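Local atomic coordinates of peptide chain release factor subunit 1 (Aeropyrum pernix, PDB entry 3AGK), a protein that probably directs translation termination at the stop codons UAA, UAG and UGA, releasing the finished peptide from the ribosome. Residues E288-L293 and A352-K357; P30-L35 and T124-I129. All coordinates share one frame; numbering follows the deposited sequence.

Contact 1 (E288-L293 and A352-K357); sequences EFKLHL and AEWFLK
F289, W354 and F355 form an aromatic cluster between two helices, 277-294 and 352-359, that lie on the mixed sheet of the C-terminal domain. The local axes pass 13.2 Å apart at 53°, so long side chains must bridge the gap. F355 turns its ring edge toward the face of F289 in an offset edge-to-face pair, with centroids 5.9 Å apart and planes at 84°. The atom that meets this edge is F289 CE2, 4.1 Å from F355 CD1. The same CE2 approaches W354 CH2 at 3.9 Å, so one corner of the phenylalanine serves both aromatic neighbours. W354 has CG swung opposite its backbone N (chi1 162°), which carries the six-membered end of the indole across to the first helix. There L293 CD1 comes in at the indole edge, 4.0 Å from W354 CH2, while the bent chain of K290 passes at about a right angle, CG being its nearest atom. Beneath the cluster, F289 and F355 both rest on A363 and L320 of the sheet, and F359 adds another edge-to-face contact to F289. With no hydrogen bond between the segments, this is apolar packing of two helices sharing one sheet face, as in the alpha/beta sandwich of Pelota-type domains.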
ATOM      1  N   GLU A 288      21.620 -12.607   3.247  1.00 51.93           N
ATOM      2  CA  GLU A 288      22.429 -13.642   2.616  1.00 55.70           C
ATOM      3  C   GLU A 288      23.405 -13.021   1.603  1.00 58.42           C
ATOM      4  O   GLU A 288      24.589 -13.347   1.584  1.00 60.12           O
ATOM      5  CB  GLU A 288      21.547 -14.683   1.930  1.00 52.97           C
ATOM      6  CG  GLU A 288      22.321 -15.763   1.192  1.00 60.16           C
ATOM      7  CD  GLU A 288      21.418 -16.811   0.552  1.00 68.18           C
ATOM      8  OE1 GLU A 288      20.181 -16.648   0.593  1.00 73.73           O
ATOM      9  OE2 GLU A 288      21.949 -17.796  -0.001  1.00 71.90           O
ATOM     10  N   PHE A 289      22.891 -12.117   0.775  1.00 47.80           N
ATOM     11  CA  PHE A 289      23.703 -11.407  -0.199  1.00 45.21           C
ATOM     12  C   PHE A 289      24.875 -10.709   0.502  1.00 53.73           C
ATOM     13  O   PHE A 289      26.014 -10.796   0.054  1.00 55.99           O
ATOM     14  CB  PHE A 289      22.822 -10.421  -0.997  1.00 44.32           C
ATOM     15  CG  PHE A 289      23.594  -9.464  -1.882  1.00 50.41           C
ATOM     16  CD1 PHE A 289      24.261  -9.913  -3.009  1.00 50.34           C
ATOM     17  CD2 PHE A 289      23.630  -8.107  -1.591  1.00 54.72           C
ATOM     18  CE1 PHE A 289      24.966  -9.036  -3.824  1.00 51.14           C
ATOM     19  CE2 PHE A 289      24.323  -7.223  -2.399  1.00 51.00           C
ATOM     20  CZ  PHE A 289      24.991  -7.686  -3.526  1.00 56.32           C
ATOM     21  N   LYS A 290      24.602 -10.035   1.616  1.00 59.91           N
ATOM     22  CA  LYS A 290      25.645  -9.260   2.281  1.00 59.13           C
ATOM     23  C   LYS A 290      26.686 -10.146   2.965  1.00 54.19           C
ATOM     24  O   LYS A 290      27.871  -9.828   2.964  1.00 59.98           O
ATOM     25  CB  LYS A 290      25.041  -8.264   3.267  1.00 60.65           C
ATOM     26  CG  LYS A 290      25.827  -6.969   3.351  1.00 77.74           C
ATOM     27  CD  LYS A 290      27.295  -7.224   3.726  1.00 83.18           C
ATOM     28  CE  LYS A 290      28.238  -6.201   3.116  1.00 78.18           C
ATOM     29  NZ  LYS A 290      29.662  -6.622   3.247  1.00 80.85           N
ATOM     30  N   LEU A 291      26.234 -11.260   3.527  1.00 47.34           N
ATOM     31  CA  LEU A 291      27.112 -12.260   4.127  1.00 58.73           C
ATOM     32  C   LEU A 291      28.137 -12.812   3.118  1.00 63.74           C
ATOM     33  O   LEU A 291      29.316 -12.980   3.434  1.00 58.84           O
ATOM     34  CB  LEU A 291      26.261 -13.403   4.693  1.00 66.44           C
ATOM     35  CG  LEU A 291      26.728 -14.158   5.937  1.00 74.71           C
ATOM     36  CD1 LEU A 291      27.290 -13.193   6.965  1.00 73.66           C
ATOM     37  CD2 LEU A 291      25.584 -14.975   6.534  1.00 74.44           C
ATOM     38  N   HIS A 292      27.684 -13.093   1.903  1.00 64.19           N
ATOM     39  CA  HIS A 292      28.590 -13.538   0.851  1.00 65.56           C
ATOM     40  C   HIS A 292      29.600 -12.440   0.522  1.00 72.19           C
ATOM     41  O   HIS A 292      30.787 -12.719   0.333  1.00 70.12           O
ATOM     42  CB  HIS A 292      27.825 -13.949  -0.415  1.00 63.92           C
ATOM     43  CG  HIS A 292      26.993 -15.185  -0.252  1.00 60.86           C
ATOM     44  ND1 HIS A 292      27.540 -16.429  -0.016  1.00 63.34           N
ATOM     45  CD2 HIS A 292      25.652 -15.369  -0.310  1.00 58.97           C
ATOM     46  CE1 HIS A 292      26.572 -17.324   0.078  1.00 62.10           C
ATOM     47  NE2 HIS A 292      25.416 -16.706  -0.099  1.00 62.10           N
ATOM     48  N   LEU A 293      29.126 -11.197   0.446  1.00 68.63           N
ATOM     49  CA  LEU A 293      30.006 -10.060   0.196  1.00 64.90           C
ATOM     50  C   LEU A 293      31.066  -9.966   1.276  1.00 65.19           C
ATOM     51  O   LEU A 293      32.263  -9.894   0.992  1.00 63.65           O
ATOM     52  CB  LEU A 293      29.223  -8.755   0.210  1.00 60.50           C
ATOM     53  CG  LEU A 293      28.624  -8.209  -1.075  1.00 56.26           C
ATOM     54  CD1 LEU A 293      28.059  -6.823  -0.769  1.00 50.34           C
ATOM     55  CD2 LEU A 293      29.670  -8.127  -2.157  1.00 58.72           C
ATOM     56  N   ALA A 352      17.920  -0.775   1.147  1.00 50.72           N
ATOM     57  CA  ALA A 352      17.535  -0.530  -0.242  1.00 52.63           C
ATOM     58  C   ALA A 352      18.392   0.538  -0.907  1.00 54.09           C
ATOM     59  O   ALA A 352      18.885   0.335  -2.020  1.00 50.42           O
ATOM     60  CB  ALA A 352      16.077  -0.185  -0.370  1.00 48.79           C
ATOM     61  N   GLU A 353      18.576   1.668  -0.235  1.00 49.78           N
ATOM     62  CA  GLU A 353      19.327   2.761  -0.839  1.00 59.03           C
ATOM     63  C   GLU A 353      20.812   2.415  -1.034  1.00 59.47           C
ATOM     64  O   GLU A 353      21.425   2.806  -2.019  1.00 64.34           O
ATOM     65  CB  GLU A 353      19.181   4.045  -0.018  1.00 65.58           C
ATOM     66  CG  GLU A 353      20.125   4.155   1.156  1.00 82.63           C
ATOM     67  CD  GLU A 353      20.230   5.582   1.679  1.00100.77           C
ATOM     68  OE1 GLU A 353      20.225   5.766   2.918  1.00105.39           O
ATOM     69  OE2 GLU A 353      20.311   6.520   0.852  1.00101.57           O
ATOM     70  N   TRP A 354      21.379   1.688  -0.081  1.00 52.16           N
ATOM     71  CA  TRP A 354      22.742   1.218  -0.186  1.00 50.84           C
ATOM     72  C   TRP A 354      22.890   0.269  -1.387  1.00 50.07           C
ATOM     73  O   TRP A 354      23.814   0.409  -2.197  1.00 46.34           O
ATOM     74  CB  TRP A 354      23.130   0.499   1.103  1.00 51.37           C
ATOM     75  CG  TRP A 354      24.326  -0.356   0.927  1.00 59.87           C
ATOM     76  CD1 TRP A 354      25.631   0.048   0.933  1.00 61.84           C
ATOM     77  CD2 TRP A 354      24.342  -1.763   0.683  1.00 57.66           C
ATOM     78  NE1 TRP A 354      26.459  -1.027   0.717  1.00 60.43           N
ATOM     79  CE2 TRP A 354      25.691  -2.152   0.562  1.00 61.35           C
ATOM     80  CE3 TRP A 354      23.348  -2.735   0.562  1.00 52.49           C
ATOM     81  CZ2 TRP A 354      26.070  -3.476   0.327  1.00 63.40           C
ATOM     82  CZ3 TRP A 354      23.717  -4.038   0.343  1.00 48.99           C
ATOM     83  CH2 TRP A 354      25.069  -4.402   0.215  1.00 61.17           C
ATOM     84  N   PHE A 355      21.968  -0.692  -1.477  1.00 45.87           N
ATOM     85  CA  PHE A 355      21.896  -1.652  -2.571  1.00 44.97           C
ATOM     86  C   PHE A 355      21.833  -0.970  -3.935  1.00 50.84           C
ATOM     87  O   PHE A 355      22.541  -1.355  -4.872  1.00 49.74           O
ATOM     88  CB  PHE A 355      20.678  -2.566  -2.390  1.00 48.87           C
ATOM     89  CG  PHE A 355      20.514  -3.604  -3.487  1.00 53.96           C
ATOM     90  CD1 PHE A 355      21.506  -4.548  -3.728  1.00 53.38           C
ATOM     91  CD2 PHE A 355      19.354  -3.654  -4.254  1.00 53.83           C
ATOM     92  CE1 PHE A 355      21.346  -5.505  -4.730  1.00 51.39           C
ATOM     93  CE2 PHE A 355      19.193  -4.604  -5.255  1.00 53.89           C
ATOM     94  CZ  PHE A 355      20.191  -5.527  -5.495  1.00 49.49           C
ATOM     95  N   LEU A 356      20.975   0.038  -4.040  1.00 45.42           N
ATOM     96  CA  LEU A 356      20.833   0.813  -5.260  1.00 43.13           C
ATOM     97  C   LEU A 356      22.098   1.631  -5.557  1.00 54.60           C
ATOM     98  O   LEU A 356      22.492   1.786  -6.710  1.00 50.49           O
ATOM     99  CB  LEU A 356      19.633   1.765  -5.139  1.00 46.14           C
ATOM    100  CG  LEU A 356      19.379   2.635  -6.370  1.00 51.81           C
ATOM    101  CD1 LEU A 356      19.063   1.727  -7.561  1.00 55.44           C
ATOM    102  CD2 LEU A 356      18.264   3.655  -6.138  1.00 56.17           C
ATOM    103  N   LYS A 357      22.724   2.171  -4.518  1.00 52.10           N
ATOM    104  CA  LYS A 357      23.892   3.028  -4.725  1.00 53.46           C
ATOM    105  C   LYS A 357      25.107   2.195  -5.100  1.00 50.75           C
ATOM    106  O   LYS A 357      25.854   2.551  -6.000  1.00 52.64           O
ATOM    107  CB  LYS A 357      24.213   3.901  -3.489  1.00 54.84           C
ATOM    108  CG  LYS A 357      25.479   4.752  -3.664  1.00 53.78           C
ATOM    109  CD  LYS A 357      25.994   5.403  -2.378  1.00 49.55           C
ATOM    110  CE  LYS A 357      27.013   6.485  -2.740  1.00 52.25           C
ATOM    111  NZ  LYS A 357      27.747   7.067  -1.589  1.00 59.41           N
TER

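Contact 2 (P30-L35 and T124-I129); sequences PATVLL and TDKRFI
L34 and D125 form an antiparallel hydrogen-bonded pair, and V33 joins L34 opposite D125 in a classic beta bulge where strands 34-39 and 121-125 meet. L34 N donates to D125 O at 2.8 Å, in the carbonyl plane; the return bond, D125 N to L34 O, is 3.1 Å long and its donor sits 31° off the plane of the L34 carbonyl. T32, the centre of an inverse gamma turn, leads the chain into the bulge. Its CG2 lies 3.8 Å from K126 CG, and the extended lysine chain runs on until CE is 3.6 Å from P30 O. L34 sets CD1 3.5 Å from K126 O. F128, with CG opposite its carbonyl carbon (chi1 -67°), brings CE1 back to 3.8 Å from L34 CB and 3.4 Å from L35 O; F96 and W27 also meet this ring. The D125 carboxylate has two tasks: OD2 uses its anti lone pair to accept K126 N at 2.7 Å, while OD1 forms a salt bridge with R123. With an alanine in place of D125, K126 N would probably lose its acceptor and R123 its charged mate, freeing the turn to shift. Backbone bonds thus register the strand ends, the carboxylate ties down the chain as it leaves the sheet, and the F128 ring packs on L34 and against the L35 carbonyl.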
ATOM      1  N   PRO A  30      -2.613  22.305  -9.897  1.00 98.65           N
ATOM      2  CA  PRO A  30      -2.560  23.394  -8.910  1.00101.31           C
ATOM      3  C   PRO A  30      -3.894  23.647  -8.199  1.00101.45           C
ATOM      4  O   PRO A  30      -3.924  23.701  -6.968  1.00105.26           O
ATOM      5  CB  PRO A  30      -2.173  24.613  -9.752  1.00100.25           C
ATOM      6  CG  PRO A  30      -1.443  24.047 -10.913  1.00102.65           C
ATOM      7  CD  PRO A  30      -2.104  22.731 -11.212  1.00 99.33           C
ATOM      8  N   ALA A  31      -4.971  23.812  -8.963  1.00 97.60           N
ATOM      9  CA  ALA A  31      -6.301  24.012  -8.387  1.00 91.30           C
ATOM     10  C   ALA A  31      -7.098  22.718  -8.439  1.00 88.34           C
ATOM     11  O   ALA A  31      -6.698  21.757  -9.102  1.00 84.33           O
ATOM     12  CB  ALA A  31      -7.041  25.118  -9.112  1.00 86.86           C
ATOM     13  N   THR A  32      -8.221  22.687  -7.731  1.00 83.97           N
ATOM     14  CA  THR A  32      -9.029  21.478  -7.687  1.00 76.79           C
ATOM     15  C   THR A  32      -9.844  21.345  -8.966  1.00 73.15           C
ATOM     16  O   THR A  32     -11.016  21.707  -9.000  1.00 66.46           O
ATOM     17  CB  THR A  32      -9.958  21.451  -6.464  1.00 75.82           C
ATOM     18  OG1 THR A  32     -10.870  22.552  -6.527  1.00 76.92           O
ATOM     19  CG2 THR A  32      -9.144  21.537  -5.173  1.00 74.05           C
ATOM     20  N   VAL A  33      -9.213  20.802 -10.006  1.00 77.42           N
ATOM     21  CA  VAL A  33      -9.791  20.778 -11.348  1.00 71.54           C
ATOM     22  C   VAL A  33      -9.654  19.427 -12.064  1.00 69.90           C
ATOM     23  O   VAL A  33      -9.742  19.359 -13.294  1.00 64.46           O
ATOM     24  CB  VAL A  33      -9.154  21.869 -12.238  1.00 75.54           C
ATOM     25  CG1 VAL A  33      -9.187  23.218 -11.527  1.00 77.39           C
ATOM     26  CG2 VAL A  33      -7.723  21.486 -12.624  1.00 75.86           C
ATOM     27  N   LEU A  34      -9.426  18.360 -11.301  1.00 71.07           N
ATOM     28  CA  LEU A  34      -9.394  17.011 -11.865  1.00 66.66           C
ATOM     29  C   LEU A  34     -10.602  16.212 -11.382  1.00 64.45           C
ATOM     30  O   LEU A  34     -10.783  15.991 -10.181  1.00 75.63           O
ATOM     31  CB  LEU A  34      -8.088  16.295 -11.513  1.00 70.69           C
ATOM     32  CG  LEU A  34      -6.805  16.925 -12.073  1.00 72.72           C
ATOM     33  CD1 LEU A  34      -5.577  16.158 -11.610  1.00 78.91           C
ATOM     34  CD2 LEU A  34      -6.834  17.005 -13.588  1.00 66.50           C
ATOM     35  N   LEU A  35     -11.427  15.793 -12.332  1.00 57.65           N
ATOM     36  CA  LEU A  35     -12.711  15.159 -12.043  1.00 58.10           C
ATOM     37  C   LEU A  35     -12.611  13.663 -11.761  1.00 59.67           C
ATOM     38  O   LEU A  35     -11.964  12.919 -12.496  1.00 55.20           O
ATOM     39  CB  LEU A  35     -13.668  15.394 -13.215  1.00 56.61           C
ATOM     40  CG  LEU A  35     -15.022  14.683 -13.229  1.00 62.69           C
ATOM     41  CD1 LEU A  35     -15.622  14.685 -11.841  1.00 72.22           C
ATOM     42  CD2 LEU A  35     -15.968  15.382 -14.199  1.00 52.98           C
ATOM     43  N   THR A 124     -14.053  17.027  -7.567  1.00 66.28           N
ATOM     44  CA  THR A 124     -13.018  17.767  -8.269  1.00 64.03           C
ATOM     45  C   THR A 124     -11.906  18.060  -7.283  1.00 66.41           C
ATOM     46  O   THR A 124     -12.148  18.596  -6.210  1.00 75.74           O
ATOM     47  CB  THR A 124     -13.545  19.057  -8.902  1.00 67.87           C
ATOM     48  OG1 THR A 124     -14.244  19.832  -7.919  1.00 75.20           O
ATOM     49  CG2 THR A 124     -14.478  18.724 -10.037  1.00 65.98           C
ATOM     50  N   ASP A 125     -10.688  17.682  -7.634  1.00 68.58           N
ATOM     51  CA  ASP A 125      -9.581  17.838  -6.710  1.00 73.37           C
ATOM     52  C   ASP A 125      -8.304  18.150  -7.460  1.00 72.86           C
ATOM     53  O   ASP A 125      -8.317  18.283  -8.686  1.00 74.94           O
ATOM     54  CB  ASP A 125      -9.409  16.585  -5.852  1.00 73.78           C
ATOM     55  CG  ASP A 125      -8.998  16.912  -4.428  1.00 86.01           C
ATOM     56  OD1 ASP A 125      -9.683  16.457  -3.492  1.00 91.21           O
ATOM     57  OD2 ASP A 125      -7.995  17.630  -4.242  1.00 85.64           O
ATOM     58  N   LYS A 126      -7.212  18.282  -6.712  1.00 72.96           N
ATOM     59  CA  LYS A 126      -5.894  18.537  -7.284  1.00 77.80           C
ATOM     60  C   LYS A 126      -5.303  17.222  -7.827  1.00 79.59           C
ATOM     61  O   LYS A 126      -4.259  17.210  -8.496  1.00 70.96           O
ATOM     62  CB  LYS A 126      -4.979  19.200  -6.240  1.00 81.73           C
ATOM     63  CG  LYS A 126      -5.492  20.566  -5.738  1.00 81.32           C
ATOM     64  CD  LYS A 126      -4.713  21.081  -4.523  1.00 87.89           C
ATOM     65  CE  LYS A 126      -5.302  22.383  -3.972  1.00 89.08           C
ATOM     66  NZ  LYS A 126      -4.610  22.844  -2.722  1.00 96.13           N
ATOM     67  N   ARG A 127      -6.007  16.124  -7.546  1.00 82.70           N
ATOM     68  CA  ARG A 127      -5.637  14.794  -8.022  1.00 81.78           C
ATOM     69  C   ARG A 127      -6.893  13.944  -8.277  1.00 78.13           C
ATOM     70  O   ARG A 127      -8.006  14.338  -7.916  1.00 82.84           O
ATOM     71  CB  ARG A 127      -4.709  14.109  -7.008  1.00 86.45           C
ATOM     72  CG  ARG A 127      -5.344  13.844  -5.650  1.00 93.48           C
ATOM     73  CD  ARG A 127      -4.297  13.556  -4.569  1.00107.17           C
ATOM     74  NE  ARG A 127      -3.521  12.349  -4.841  1.00117.40           N
ATOM     75  CZ  ARG A 127      -2.536  11.894  -4.066  1.00130.68           C
ATOM     76  NH1 ARG A 127      -1.886  10.786  -4.398  1.00136.34           N
ATOM     77  NH2 ARG A 127      -2.199  12.546  -2.957  1.00135.80           N
ATOM     78  N   PHE A 128      -6.719  12.791  -8.918  1.00 69.49           N
ATOM     79  CA  PHE A 128      -7.811  11.829  -9.046  1.00 60.71           C
ATOM     80  C   PHE A 128      -8.025  11.066  -7.718  1.00 67.97           C
ATOM     81  O   PHE A 128      -7.071  10.747  -6.998  1.00 62.71           O
ATOM     82  CB  PHE A 128      -7.550  10.835 -10.199  1.00 51.20           C
ATOM     83  CG  PHE A 128      -7.581  11.458 -11.592  1.00 58.21           C
ATOM     84  CD1 PHE A 128      -8.579  12.359 -11.958  1.00 59.16           C
ATOM     85  CD2 PHE A 128      -6.632  11.096 -12.550  1.00 60.54           C
ATOM     86  CE1 PHE A 128      -8.612  12.913 -13.240  1.00 59.06           C
ATOM     87  CE2 PHE A 128      -6.657  11.641 -13.829  1.00 60.77           C
ATOM     88  CZ  PHE A 128      -7.651  12.550 -14.176  1.00 63.65           C
ATOM     89  N   ILE A 129      -9.281  10.786  -7.389  1.00 70.59           N
ATOM     90  CA  ILE A 129      -9.587   9.984  -6.213  1.00 68.46           C
ATOM     91  C   ILE A 129      -9.677   8.517  -6.621  1.00 62.87           C
ATOM     92  O   ILE A 129     -10.605   8.109  -7.320  1.00 61.41           O
ATOM     93  CB  ILE A 129     -10.913  10.407  -5.571  1.00 63.28           C
ATOM     94  CG1 ILE A 129     -10.986  11.934  -5.459  1.00 63.32           C
ATOM     95  CG2 ILE A 129     -11.094   9.706  -4.217  1.00 61.54           C
ATOM     96  CD1 ILE A 129      -9.864  12.546  -4.660  1.00 66.17           C
TER

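Contact 2 belongs to the N-terminal domain and contact 1 to the C-terminal one, and they follow each other along the chain: 124-129 ends well before 288-293 begins. Their centres are 40 Å apart and their nearest atoms about 21 Å, so neither touches the other. The middle domain intervenes in sequence; its GGQ motif, which in this family acts at the peptidyl transferase centre, falls within the unmodelled residues 175-186. The two contacts also differ in kind. Contact 2 joins neighbouring strands of an antiparallel sheet through backbone hydrogen bonds, with a carboxylate bracing one of the two chains, whereas contact 1 joins two helices by side chains alone. Each lies within a single domain.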